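Tannase (Lactobacillus plantarum, PDB 3WA7) catalyses hydrolysis of galloyl ester bonds in tannins, probably through a serine-hydrolase mechanism built on its alpha/beta-hydrolase fold. Local coordinates at residues 167-172 with 198-203; 409-414 with 432-437; 413-418 with 422-427; 426-431 with 441-446. One frame throughout, in Å; residues are numbered along the deposited sequence. Where two conformers were deposited one is given.

Contact 1 of 4, residues 167-172 with 198-203; sequences ATSALA and FAVSAY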
loop_
_atom_site.group_PDB
_atom_site.type_symbol
_atom_site.label_atom_id
_atom_site.label_comp_id
_atom_site.label_asym_id
_atom_site.label_seq_id
_atom_site.Cartn_x
_atom_site.Cartn_y
_atom_site.Cartn_z
ATOM N N ALA A 167 -0.972 0.106 1.543
ATOM C CA ALA A 167 -1.216 0.253 2.972
ATOM C C ALA A 167 -2.149 -0.874 3.407
ATOM O O ALA A 167 -2.031 -1.404 4.515
ATOM C CB ALA A 167 -1.857 1.613 3.267
ATOM N N THR A 168 -3.077 -1.238 2.524
ATOM C CA THR A 168 -4.031 -2.306 2.812
ATOM C C THR A 168 -3.290 -3.628 2.979
ATOM O O THR A 168 -3.547 -4.380 3.918
ATOM C CB THR A 168 -5.071 -2.431 1.680
ATOM O OG1 THR A 168 -5.794 -1.197 1.570
ATOM C CG2 THR A 168 -6.053 -3.573 1.964
ATOM N N SER A 169 -2.364 -3.897 2.066
ATOM C CA SER A 169 -1.563 -5.113 2.116
ATOM C C SER A 169 -0.724 -5.129 3.393
ATOM O O SER A 169 -0.685 -6.130 4.113
ATOM C CB SER A 169 -0.646 -5.184 0.891
ATOM O OG SER A 169 0.208 -6.313 0.955
ATOM N N ALA A 170 -0.059 -4.012 3.678
ATOM C CA ALA A 170 0.772 -3.920 4.871
ATOM C C ALA A 170 -0.054 -4.113 6.140
ATOM O O ALA A 170 0.360 -4.819 7.059
ATOM C CB ALA A 170 1.484 -2.564 4.917
ATOM N N LEU A 171 -1.223 -3.484 6.193
ATOM C CA LEU A 171 -2.074 -3.598 7.374
ATOM C C LEU A 171 -2.564 -5.030 7.585
ATOM O O LEU A 171 -2.664 -5.492 8.723
ATOM C CB LEU A 171 -3.266 -2.645 7.267
ATOM C CG LEU A 171 -4.169 -2.556 8.500
ATOM C CD1 LEU A 171 -3.364 -2.163 9.744
ATOM C CD2 LEU A 171 -5.251 -1.533 8.222
ATOM N N ALA A 172 -2.870 -5.732 6.496
ATOM C CA ALA A 172 -3.323 -7.117 6.596
ATOM C C ALA A 172 -2.218 -7.965 7.220
ATOM O O ALA A 172 -2.476 -8.815 8.071
ATOM C CB ALA A 172 -3.685 -7.664 5.213
ATOM N N PHE A 198 0.979 -15.003 5.341
ATOM C CA PHE A 198 2.374 -15.420 5.237
ATOM C C PHE A 198 3.371 -14.312 4.902
ATOM O O PHE A 198 4.427 -14.211 5.527
ATOM C CB PHE A 198 2.481 -16.532 4.188
ATOM C CG PHE A 198 3.881 -17.037 3.972
ATOM C CD1 PHE A 198 4.533 -17.766 4.960
ATOM C CD2 PHE A 198 4.534 -16.809 2.764
ATOM C CE1 PHE A 198 5.821 -18.267 4.747
ATOM C CE2 PHE A 198 5.824 -17.306 2.540
ATOM C CZ PHE A 198 6.466 -18.036 3.534
ATOM N N ALA A 199 3.047 -13.488 3.914
ATOM C CA ALA A 199 3.962 -12.426 3.517
ATOM C C ALA A 199 3.241 -11.211 2.969
ATOM O O ALA A 199 2.096 -11.296 2.519
ATOM C CB ALA A 199 4.949 -12.957 2.483
ATOM N N VAL A 200 3.938 -10.081 3.000
ATOM C CA VAL A 200 3.392 -8.818 2.532
ATOM C C VAL A 200 4.222 -8.185 1.423
ATOM O O VAL A 200 5.441 -8.063 1.543
ATOM C CB VAL A 200 3.328 -7.777 3.684
ATOM C CG1 VAL A 200 2.976 -6.394 3.130
ATOM C CG2 VAL A 200 2.310 -8.200 4.720
ATOM N N SER A 201 3.550 -7.795 0.345
ATOM C CA SER A 201 4.191 -7.082 -0.747
ATOM C C SER A 201 3.436 -5.759 -0.802
ATOM O O SER A 201 2.201 -5.741 -0.865
ATOM C CB SER A 201 4.042 -7.810 -2.081
ATOM O OG SER A 201 4.528 -6.982 -3.124
ATOM N N ALA A 202 4.164 -4.652 -0.761
ATOM C CA ALA A 202 3.515 -3.352 -0.791
ATOM C C ALA A 202 4.306 -2.311 -1.559
ATOM O O ALA A 202 5.491 -2.094 -1.295
ATOM C CB ALA A 202 3.269 -2.863 0.632
ATOM N N TYR A 203 3.642 -1.676 -2.517
ATOM C CA TYR A 203 4.258 -0.621 -3.305
ATOM C C TYR A 203 3.742 0.712 -2.779
ATOM O O TYR A 203 2.539 0.879 -2.556
ATOM C CB TYR A 203 3.917 -0.778 -4.787
ATOM C CG TYR A 203 4.539 -2.007 -5.402
ATOM C CD1 TYR A 203 3.907 -3.247 -5.320
ATOM C CD2 TYR A 203 5.784 -1.941 -6.030
ATOM C CE1 TYR A 203 4.497 -4.392 -5.847
ATOM C CE2 TYR A 203 6.383 -3.078 -6.557
ATOM C CZ TYR A 203 5.733 -4.300 -6.463
ATOM O OH TYR A 203 6.318 -5.423 -6.998
#

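Contact 2 of 4, residues 409-414 with 432-437; sequences KHWRIR and IMLENH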
loop_
_atom_site.group_PDB
_atom_site.type_symbol
_atom_site.label_atom_id
_atom_site.label_comp_id
_atom_site.label_asym_id
_atom_site.label_seq_id
_atom_site.Cartn_x
_atom_site.Cartn_y
_atom_site.Cartn_z
ATOM N N LYS A 409 5.729 -12.746 8.843
ATOM C CA LYS A 409 7.167 -12.723 9.074
ATOM C C LYS A 409 8.012 -12.228 7.901
ATOM O O LYS A 409 9.196 -11.933 8.073
ATOM C CB LYS A 409 7.641 -14.119 9.493
ATOM C CG LYS A 409 6.932 -14.666 10.730
ATOM C CD LYS A 409 7.049 -13.703 11.913
ATOM C CE LYS A 409 6.254 -14.198 13.115
ATOM N NZ LYS A 409 6.358 -13.272 14.277
ATOM N N HIS A 410 7.406 -12.109 6.725
ATOM C CA HIS A 410 8.142 -11.693 5.528
ATOM C C HIS A 410 7.525 -10.484 4.838
ATOM O O HIS A 410 6.341 -10.497 4.490
ATOM C CB HIS A 410 8.198 -12.868 4.551
ATOM C CG HIS A 410 8.565 -14.165 5.201
ATOM N ND1 HIS A 410 9.826 -14.419 5.696
ATOM C CD2 HIS A 410 7.823 -15.264 5.479
ATOM C CE1 HIS A 410 9.844 -15.618 6.254
ATOM N NE2 HIS A 410 8.642 -16.151 6.136
ATOM N N TRP A 411 8.346 -9.459 4.609
ATOM C CA TRP A 411 7.888 -8.218 3.985
ATOM C C TRP A 411 8.752 -7.729 2.824
ATOM O O TRP A 411 9.981 -7.805 2.877
ATOM C CB TRP A 411 7.849 -7.088 5.024
ATOM C CG TRP A 411 6.974 -7.350 6.201
ATOM C CD1 TRP A 411 7.142 -8.320 7.147
ATOM C CD2 TRP A 411 5.772 -6.654 6.548
ATOM N NE1 TRP A 411 6.115 -8.273 8.058
ATOM C CE2 TRP A 411 5.260 -7.260 7.715
ATOM C CE3 TRP A 411 5.077 -5.575 5.986
ATOM C CZ2 TRP A 411 4.079 -6.825 8.335
ATOM C CZ3 TRP A 411 3.903 -5.141 6.602
ATOM C CH2 TRP A 411 3.418 -5.769 7.765
ATOM N N ARG A 412 8.099 -7.208 1.790
ATOM C CA ARG A 412 8.792 -6.635 0.641
ATOM C C ARG A 412 8.135 -5.286 0.382
ATOM O O ARG A 412 6.950 -5.208 0.042
ATOM C CB ARG A 412 8.677 -7.516 -0.605
ATOM C CG ARG A 412 9.478 -6.963 -1.788
ATOM C CD ARG A 412 9.510 -7.939 -2.958
ATOM N NE ARG A 412 10.438 -7.527 -4.012
ATOM C CZ ARG A 412 10.170 -6.623 -4.950
ATOM N NH1 ARG A 412 8.991 -6.018 -4.981
ATOM N NH2 ARG A 412 11.081 -6.332 -5.868
ATOM N N ILE A 413 8.907 -4.223 0.560
ATOM C CA ILE A 413 8.399 -2.874 0.383
ATOM C C ILE A 413 9.183 -2.098 -0.663
ATOM O O ILE A 413 10.413 -2.163 -0.704
ATOM C CB ILE A 413 8.477 -2.095 1.711
ATOM C CG1 ILE A 413 7.735 -2.867 2.809
ATOM C CG2 ILE A 413 7.914 -0.690 1.530
ATOM C CD1 ILE A 413 7.878 -2.254 4.183
ATOM N N ARG A 414 8.457 -1.367 -1.505
ATOM C CA ARG A 414 9.065 -0.548 -2.547
ATOM C C ARG A 414 8.377 0.814 -2.605
ATOM O O ARG A 414 7.164 0.915 -2.413
ATOM C CB ARG A 414 8.943 -1.229 -3.919
ATOM C CG ARG A 414 9.802 -2.473 -4.105
ATOM C CD ARG A 414 11.283 -2.111 -4.171
ATOM N NE ARG A 414 12.141 -3.273 -4.410
ATOM C CZ ARG A 414 12.465 -4.182 -3.494
ATOM N NH1 ARG A 414 12.008 -4.084 -2.252
ATOM N NH2 ARG A 414 13.268 -5.189 -3.819
ATOM N N ILE A 432 12.525 0.123 8.733
ATOM C CA ILE A 432 13.417 0.021 9.881
ATOM C C ILE A 432 12.716 -0.573 11.091
ATOM O O ILE A 432 13.297 -1.385 11.810
ATOM C CB ILE A 432 14.019 1.392 10.243
ATOM C CG1 ILE A 432 14.907 1.871 9.091
ATOM C CG2 ILE A 432 14.832 1.289 11.538
ATOM C CD1 ILE A 432 15.512 3.249 9.305
HETATM N N MSE A 433 11.463 -0.184 11.317
HETATM C CA MSE A 433 10.736 -0.726 12.457
HETATM C C MSE A 433 10.574 -2.234 12.301
HETATM O O MSE A 433 10.665 -2.976 13.277
HETATM C CB MSE A 433 9.365 -0.064 12.604
HETATM C CG MSE A 433 8.688 -0.414 13.917
HETATM SE SE MSE A 433 7.111 0.637 14.255
HETATM C CE MSE A 433 7.846 2.354 13.815
ATOM N N LEU A 434 10.344 -2.690 11.071
ATOM C CA LEU A 434 10.197 -4.123 10.822
ATOM C C LEU A 434 11.498 -4.843 11.163
ATOM O O LEU A 434 11.492 -5.874 11.840
ATOM C CB LEU A 434 9.831 -4.376 9.356
ATOM C CG LEU A 434 8.377 -4.062 8.986
ATOM C CD1 LEU A 434 8.217 -4.025 7.467
ATOM C CD2 LEU A 434 7.462 -5.116 9.603
ATOM N N GLU A 435 12.613 -4.289 10.694
ATOM C CA GLU A 435 13.924 -4.873 10.953
ATOM C C GLU A 435 14.209 -4.883 12.452
ATOM O O GLU A 435 14.702 -5.874 12.995
ATOM C CB GLU A 435 15.014 -4.078 10.222
ATOM C CG GLU A 435 16.403 -4.719 10.275
ATOM C CD GLU A 435 17.084 -4.582 11.629
ATOM O OE1 GLU A 435 18.071 -5.312 11.878
ATOM O OE2 GLU A 435 16.649 -3.739 12.444
ATOM N N ASN A 436 13.895 -3.771 13.112
ATOM C CA ASN A 436 14.118 -3.627 14.546
ATOM C C ASN A 436 13.385 -4.680 15.362
ATOM O O ASN A 436 13.841 -5.063 16.437
ATOM C CB ASN A 436 13.654 -2.248 15.027
ATOM C CG ASN A 436 14.619 -1.140 14.663
ATOM O OD1 ASN A 436 14.335 0.031 14.903
ATOM N ND2 ASN A 436 15.763 -1.500 14.089
ATOM N N HIS A 437 12.239 -5.133 14.867
ATOM C CA HIS A 437 11.473 -6.128 15.604
ATOM C C HIS A 437 11.671 -7.559 15.128
ATOM O O HIS A 437 10.901 -8.452 15.484
ATOM C CB HIS A 437 9.989 -5.749 15.614
ATOM C CG HIS A 437 9.684 -4.566 16.483
ATOM N ND1 HIS A 437 9.907 -3.266 16.079
ATOM C CD2 HIS A 437 9.234 -4.490 17.758
ATOM C CE1 HIS A 437 9.608 -2.442 17.066
ATOM N NE2 HIS A 437 9.199 -3.158 18.097
#

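Contact 3 of 4, residues 413-418 with 422-427; sequences IRHGAA and TSFAIP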
loop_
_atom_site.group_PDB
_atom_site.type_symbol
_atom_site.label_atom_id
_atom_site.label_comp_id
_atom_site.label_asym_id
_atom_site.label_seq_id
_atom_site.Cartn_x
_atom_site.Cartn_y
_atom_site.Cartn_z
ATOM N N ILE A 413 8.907 -4.223 0.560
ATOM C CA ILE A 413 8.399 -2.874 0.383
ATOM C C ILE A 413 9.183 -2.098 -0.663
ATOM O O ILE A 413 10.413 -2.163 -0.704
ATOM C CB ILE A 413 8.477 -2.095 1.711
ATOM C CG1 ILE A 413 7.735 -2.867 2.809
ATOM C CG2 ILE A 413 7.914 -0.690 1.530
ATOM C CD1 ILE A 413 7.878 -2.254 4.183
ATOM N N ARG A 414 8.457 -1.367 -1.505
ATOM C CA ARG A 414 9.065 -0.548 -2.547
ATOM C C ARG A 414 8.377 0.814 -2.605
ATOM O O ARG A 414 7.164 0.915 -2.413
ATOM C CB ARG A 414 8.943 -1.229 -3.919
ATOM C CG ARG A 414 9.802 -2.473 -4.105
ATOM C CD ARG A 414 11.283 -2.111 -4.171
ATOM N NE ARG A 414 12.141 -3.273 -4.410
ATOM C CZ ARG A 414 12.465 -4.182 -3.494
ATOM N NH1 ARG A 414 12.008 -4.084 -2.252
ATOM N NH2 ARG A 414 13.268 -5.189 -3.819
ATOM N N HIS A 415 9.164 1.859 -2.841
ATOM C CA HIS A 415 8.649 3.217 -2.981
ATOM C C HIS A 415 9.590 3.903 -3.964
ATOM O O HIS A 415 10.786 4.000 -3.708
ATOM C CB HIS A 415 8.660 3.977 -1.647
ATOM C CG HIS A 415 8.068 5.352 -1.737
ATOM N ND1 HIS A 415 6.769 5.634 -1.369
ATOM C CD2 HIS A 415 8.586 6.514 -2.203
ATOM C CE1 HIS A 415 6.513 6.908 -1.605
ATOM N NE2 HIS A 415 7.600 7.464 -2.111
ATOM N N GLY A 416 9.054 4.361 -5.090
ATOM C CA GLY A 416 9.882 5.003 -6.099
ATOM C C GLY A 416 10.626 6.246 -5.644
ATOM O O GLY A 416 10.093 7.057 -4.891
ATOM N N ALA A 417 11.862 6.399 -6.114
ATOM C CA ALA A 417 12.677 7.554 -5.755
ATOM C C ALA A 417 12.104 8.845 -6.333
ATOM O O ALA A 417 12.533 9.936 -5.964
ATOM C CB ALA A 417 14.115 7.355 -6.231
ATOM N N ALA A 418 11.133 8.724 -7.235
ATOM C CA ALA A 418 10.508 9.902 -7.833
ATOM C C ALA A 418 9.048 10.024 -7.395
ATOM O O ALA A 418 8.286 10.817 -7.948
ATOM C CB ALA A 418 10.598 9.833 -9.356
ATOM N N THR A 422 4.012 10.831 -0.779
ATOM C CA THR A 422 4.234 10.844 0.659
ATOM C C THR A 422 5.749 10.895 0.832
ATOM O O THR A 422 6.491 10.512 -0.071
ATOM C CB THR A 422 3.638 9.594 1.360
ATOM O OG1 THR A 422 3.598 9.819 2.776
ATOM C CG2 THR A 422 4.467 8.350 1.068
ATOM N N SER A 423 6.210 11.388 1.972
ATOM C CA SER A 423 7.646 11.482 2.216
ATOM C C SER A 423 8.341 10.129 2.201
ATOM O O SER A 423 7.756 9.111 2.576
ATOM C CB SER A 423 7.914 12.152 3.566
ATOM O OG SER A 423 9.291 12.070 3.898
ATOM N N PHE A 424 9.598 10.131 1.764
ATOM C CA PHE A 424 10.409 8.920 1.731
ATOM C C PHE A 424 10.541 8.393 3.153
ATOM O O PHE A 424 10.739 7.202 3.365
ATOM C CB PHE A 424 11.805 9.233 1.187
ATOM C CG PHE A 424 11.804 9.738 -0.224
ATOM C CD1 PHE A 424 12.364 10.974 -0.534
ATOM C CD2 PHE A 424 11.242 8.975 -1.244
ATOM C CE1 PHE A 424 12.363 11.446 -1.849
ATOM C CE2 PHE A 424 11.235 9.435 -2.557
ATOM C CZ PHE A 424 11.797 10.671 -2.862
ATOM N N ALA A 425 10.430 9.296 4.126
ATOM C CA ALA A 425 10.542 8.923 5.534
ATOM C C ALA A 425 9.500 7.893 5.950
ATOM O O ALA A 425 9.762 7.048 6.802
ATOM C CB ALA A 425 10.418 10.162 6.414
ATOM N N ILE A 426 8.313 7.972 5.352
ATOM C CA ILE A 426 7.231 7.052 5.680
ATOM C C ILE A 426 7.583 5.579 5.418
ATOM O O ILE A 426 7.506 4.754 6.326
ATOM C CB ILE A 426 5.933 7.461 4.932
ATOM C CG1 ILE A 426 5.414 8.787 5.504
ATOM C CG2 ILE A 426 4.876 6.373 5.053
ATOM C CD1 ILE A 426 5.048 8.735 6.990
ATOM N N PRO A 427 7.962 5.220 4.177
ATOM C CA PRO A 427 8.300 3.807 3.968
ATOM C C PRO A 427 9.589 3.408 4.701
ATOM O O PRO A 427 9.757 2.257 5.103
ATOM C CB PRO A 427 8.423 3.696 2.446
ATOM C CG PRO A 427 8.842 5.080 2.034
ATOM C CD PRO A 427 7.974 5.960 2.904
#

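Contact 4 of 4, residues 426-431 with 441-446; sequences IPIILA and IDFALP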
loop_
_atom_site.group_PDB
_atom_site.type_symbol
_atom_site.label_atom_id
_atom_site.label_comp_id
_atom_site.label_asym_id
_atom_site.label_seq_id
_atom_site.Cartn_x
_atom_site.Cartn_y
_atom_site.Cartn_z
ATOM N N ILE A 426 8.313 7.972 5.352
ATOM C CA ILE A 426 7.231 7.052 5.680
ATOM C C ILE A 426 7.583 5.579 5.418
ATOM O O ILE A 426 7.506 4.754 6.326
ATOM C CB ILE A 426 5.933 7.461 4.932
ATOM C CG1 ILE A 426 5.414 8.787 5.504
ATOM C CG2 ILE A 426 4.876 6.373 5.053
ATOM C CD1 ILE A 426 5.048 8.735 6.990
ATOM N N PRO A 427 7.962 5.220 4.177
ATOM C CA PRO A 427 8.300 3.807 3.968
ATOM C C PRO A 427 9.589 3.408 4.701
ATOM O O PRO A 427 9.757 2.257 5.103
ATOM C CB PRO A 427 8.423 3.696 2.446
ATOM C CG PRO A 427 8.842 5.080 2.034
ATOM C CD PRO A 427 7.974 5.960 2.904
ATOM N N ILE A 428 10.496 4.362 4.883
ATOM C CA ILE A 428 11.742 4.066 5.581
ATOM C C ILE A 428 11.469 3.711 7.045
ATOM O O ILE A 428 12.079 2.792 7.591
ATOM C CB ILE A 428 12.724 5.262 5.494
ATOM C CG1 ILE A 428 13.203 5.418 4.044
ATOM C CG2 ILE A 428 13.911 5.036 6.426
ATOM C CD1 ILE A 428 13.996 6.689 3.780
ATOM N N ILE A 429 10.546 4.433 7.675
ATOM C CA ILE A 429 10.195 4.160 9.067
ATOM C C ILE A 429 9.634 2.745 9.187
ATOM O O ILE A 429 9.988 2.005 10.105
ATOM C CB ILE A 429 9.148 5.168 9.593
ATOM C CG1 ILE A 429 9.810 6.531 9.824
ATOM C CG2 ILE A 429 8.528 4.650 10.890
ATOM C CD1 ILE A 429 8.826 7.648 10.139
ATOM N N LEU A 430 8.766 2.369 8.255
ATOM C CA LEU A 430 8.177 1.034 8.264
ATOM C C LEU A 430 9.263 -0.031 8.109
ATOM O O LEU A 430 9.307 -1.009 8.858
ATOM C CB LEU A 430 7.150 0.902 7.134
ATOM C CG LEU A 430 6.553 -0.489 6.889
ATOM C CD1 LEU A 430 5.882 -1.011 8.152
ATOM C CD2 LEU A 430 5.556 -0.408 5.746
ATOM N N ALA A 431 10.144 0.167 7.136
ATOM C CA ALA A 431 11.218 -0.786 6.888
ATOM C C ALA A 431 12.134 -0.974 8.098
ATOM O O ALA A 431 12.487 -2.101 8.453
ATOM C CB ALA A 431 12.035 -0.345 5.677
ATOM N N ILE A 441 12.599 -8.244 6.002
ATOM C CA ILE A 441 12.214 -7.102 5.187
ATOM C C ILE A 441 13.155 -6.859 4.011
ATOM O O ILE A 441 14.369 -6.734 4.175
ATOM C CB ILE A 441 12.111 -5.813 6.066
ATOM C CG1 ILE A 441 11.955 -4.569 5.187
ATOM C CG2 ILE A 441 13.325 -5.703 6.978
ATOM C CD1 ILE A 441 10.656 -4.527 4.397
ATOM N N ASP A 442 12.572 -6.833 2.818
ATOM C CA ASP A 442 13.298 -6.576 1.580
ATOM C C ASP A 442 12.780 -5.203 1.176
ATOM O O ASP A 442 11.604 -5.054 0.834
ATOM C CB ASP A 442 12.935 -7.617 0.523
ATOM C CG ASP A 442 13.699 -7.423 -0.766
ATOM O OD1 ASP A 442 13.697 -6.293 -1.291
ATOM O OD2 ASP A 442 14.302 -8.401 -1.259
ATOM N N PHE A 443 13.656 -4.204 1.214
ATOM C CA PHE A 443 13.260 -2.829 0.930
ATOM C C PHE A 443 14.143 -2.122 -0.087
ATOM O O PHE A 443 15.345 -2.377 -0.163
ATOM C CB PHE A 443 13.260 -2.061 2.261
ATOM C CG PHE A 443 12.985 -0.586 2.138
ATOM C CD1 PHE A 443 11.794 -0.121 1.592
ATOM C CD2 PHE A 443 13.908 0.341 2.613
ATOM C CE1 PHE A 443 11.522 1.242 1.523
ATOM C CE2 PHE A 443 13.647 1.708 2.550
ATOM C CZ PHE A 443 12.450 2.162 2.003
ATOM N N ALA A 444 13.537 -1.230 -0.864
ATOM C CA ALA A 444 14.268 -0.463 -1.866
ATOM C C ALA A 444 13.502 0.770 -2.331
ATOM O O ALA A 444 12.268 0.827 -2.264
ATOM C CB ALA A 444 14.605 -1.350 -3.069
ATOM N N LEU A 445 14.259 1.760 -2.796
ATOM C CA LEU A 445 13.719 3.011 -3.313
ATOM C C LEU A 445 14.206 3.097 -4.762
ATOM O O LEU A 445 15.136 3.838 -5.063
ATOM C CB LEU A 445 14.279 4.207 -2.532
ATOM C CG LEU A 445 13.654 5.583 -2.730
ATOM C CD1 LEU A 445 12.380 5.687 -1.901
ATOM C CD2 LEU A 445 14.646 6.649 -2.295
ATOM N N PRO A 446 13.580 2.333 -5.676
ATOM C CA PRO A 446 13.925 2.288 -7.105
ATOM C C PRO A 446 14.084 3.649 -7.779
ATOM O O PRO A 446 13.181 4.482 -7.745
ATOM C CB PRO A 446 12.777 1.478 -7.709
ATOM C CG PRO A 446 12.405 0.559 -6.600
ATOM C CD PRO A 446 12.421 1.467 -5.397
#

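Contact 1 of 4, residues 167-172 with 198-203
Ser-169 makes the one hydrogen bond between helix and strand: its OG donates to Ser-201 O over 2.8 Å. The hydroxyl reaches the oxygen from above the carbonyl plane, 44° out of it. Its stem points from the helix toward the strand, and with OG anti to the backbone N (chi1 176°) it is carried to that carbonyl. The same OG is hydrogen-bonded to Thr-159 OG1 on the next strand, so two partners fix its rotation. With an alanine here, Ser-201 O would probably lose this bond and the Thr-159 hydroxyl its mate.

Val-200 supplies the van der Waals packing. Its methyls rest on polar atoms of Ser-169, Val-200 CG1 3.5 Å from OG and CG2 3.7 Å from O; the apolar pair is Ala-170 CB with Val-200 CG1, 4.5 Å apart. Small residues here, Ser-169 and Ala-170, are consistent with the 7.1 Å closest approach between the axes of 167-172 and strand 199-203.

This is the helix-to-strand return of a beta-alpha-beta crossover, just past a probable nucleophile elbow. Ala-170 and Val-200 also touch Trp-411 on the adjoining strand, Thr-168 and Leu-171 touch helix 131-145, and Ser-201 packs on Leu-460 of helix 457-468.

Contact 2 of 4, residues 409-414 with 432-437
Leu-434 is the helix residue that meets the strand, and Trp-411 and Ile-413 receive it. Just before it, the selenomethionine Met-433 offers its carbonyl to the end of the helix. Leu-434, with CG beside its backbone N (chi1 -76°), lays CD2 over the indole face. Leu-434 CD2 sits 3.7 Å from the centroid of the five-membered ring of Trp-411, 13° off the normal, a CH-pi contact. Leu-434 CD1 stands above the rim, 3.7 Å from Trp-411 CD2, and meets Ile-413 CD1 tip to tip, although that isoleucine has a second conformer. Trp-411 NE1 bonds to Ala-408 O, helping to hold the indole in place. A valine in place of Trp-411 would probably leave the methyls of Leu-434 facing a gap and Ala-408 O without its N-H. Asn-436 ND2 reaches Glu-435 OE2, and at His-437 the chain leaves the helix. His-437 ND1 donates to Met-433 O over 2.9 Å, from the face of that carbonyl opposite to His-437 N.

The contact lies within the beta-alpha-beta unit of strand 410-414, helix 425-436 and strand 440-444. Trp-411 also touches Val-200 and Ile-441 on the two flanking strands, while Arg-412 packs on Leu-460 and Trp-463 of helix 457-468.

Contact 3 of 4, residues 413-418 with 422-427
His-415 stands at the centre, with Thr-422, Phe-424 and Pro-427 grouped around it. A chi1 of -177° turns the imidazole away from its own amide N and extends it from the strand end toward the start of the helix. Pro-427 CG packs 3.8 Å from His-415 CB. At the far end of the ring, Thr-422 CG2 comes to 3.7 Å from His-415 CE1. The phenyl of Phe-424 stands almost perpendicular to the imidazole, planes at 88°, and the two meet rim to rim through CD2 of His-415 and CD2 of Phe-424, 3.7 Å apart. Farther along its rim, the phenyl of Phe-424 meets the turn: Gly-416 O lies in its ring plane, 3.5 Å from CE2, and Ala-417 O is 3.3 Å from CZ.

Together these residues bracket the loop that follows the next-to-last strand of the central sheet, where alpha/beta-hydrolases commonly carry the acid of the catalytic triad. Asp-419 in this loop is probably that acid, with Ser-163 and His-451. His-415 NE2 is hydrogen-bonded to Asp-419 O, which ties the imidazole to the loop backbone.

In the next shell, Tyr-335 OH bonds to Ala-417 O. Ser-423 OG accepts a capping bond from Ala-425 N in the turn that leads into the helix (3.0 Å), and Gln-219 OE1 takes hydrogen bonds from both Ser-423 OG and Phe-424 N.

Contact 4 of 4, residues 426-431 with 441-446
Phe-443 lays its ring against Ala-431, and around this pair helix 425-436 packs on strand 440-444, the last strand of the alpha/beta-hydrolase sheet. The two form the closing half of a beta-alpha-beta crossover: over 426-431 and 441-444 helix and strand run nearly antiparallel, at 158°, and their axes come within 9.6 Å.

Three helix residues meet the phenyl ring in three different ways. Ala-431 comes over the face, its CB 3.8 Å from the ring centroid of Phe-443 and 21° off the normal, making a CH-pi contact displaced toward the CG and CD2 side. Ile-428 comes to the edge, near the ring plane, with CG1 3.9 Å from Phe-443 CZ. Pro-427, one helical turn before Ala-431, adds its CB at 4.1 Å from Phe-443 CE1. The ring reaches all three because the Phe-443 chi1 of 175° swings it out opposite its own amide N, extending the benzyl group from the strand toward the helix. Leu-299 of helix 291-309 also touches the phenyl, and Ile-428 packs on that same helix through Val-296 and Leu-299.

Ile-441, two residues earlier and on the same side of the strand, covers the other end of the contact. Its CG1 meets Ala-431 CB at 4.3 Å. Asp-442, between the two large residues, belongs to the opposite side, where it forms a salt bridge with Arg-414. No hydrogen bond joins helix and strand here; Ala-431 O lies 4.0 Å from the methyl CG2 of Ile-441.

Overall arrangement
From the N terminus, contact 1 comes first and stands in series with the others: it closes the excursion from helix 164-174 to strand 199-203 before strand 410-414 begins. The remaining three interlock. Contacts 2 and 3 start from that strand and share Ile-413 and Arg-414; contact 3 closes the short turn to 422-427 and nests inside the longer loop that contact 2 closes at 432-437. Contact 4 begins on 426-431, where contact 3 ends, and runs past 432-437 to 441-446, so it crosses contact 2. Backbone bonds between neighbouring strands join contact 1 to contacts 2 and 3, and these to contact 4, binding the C-terminal beta-alpha-beta unit to the middle of the sheet.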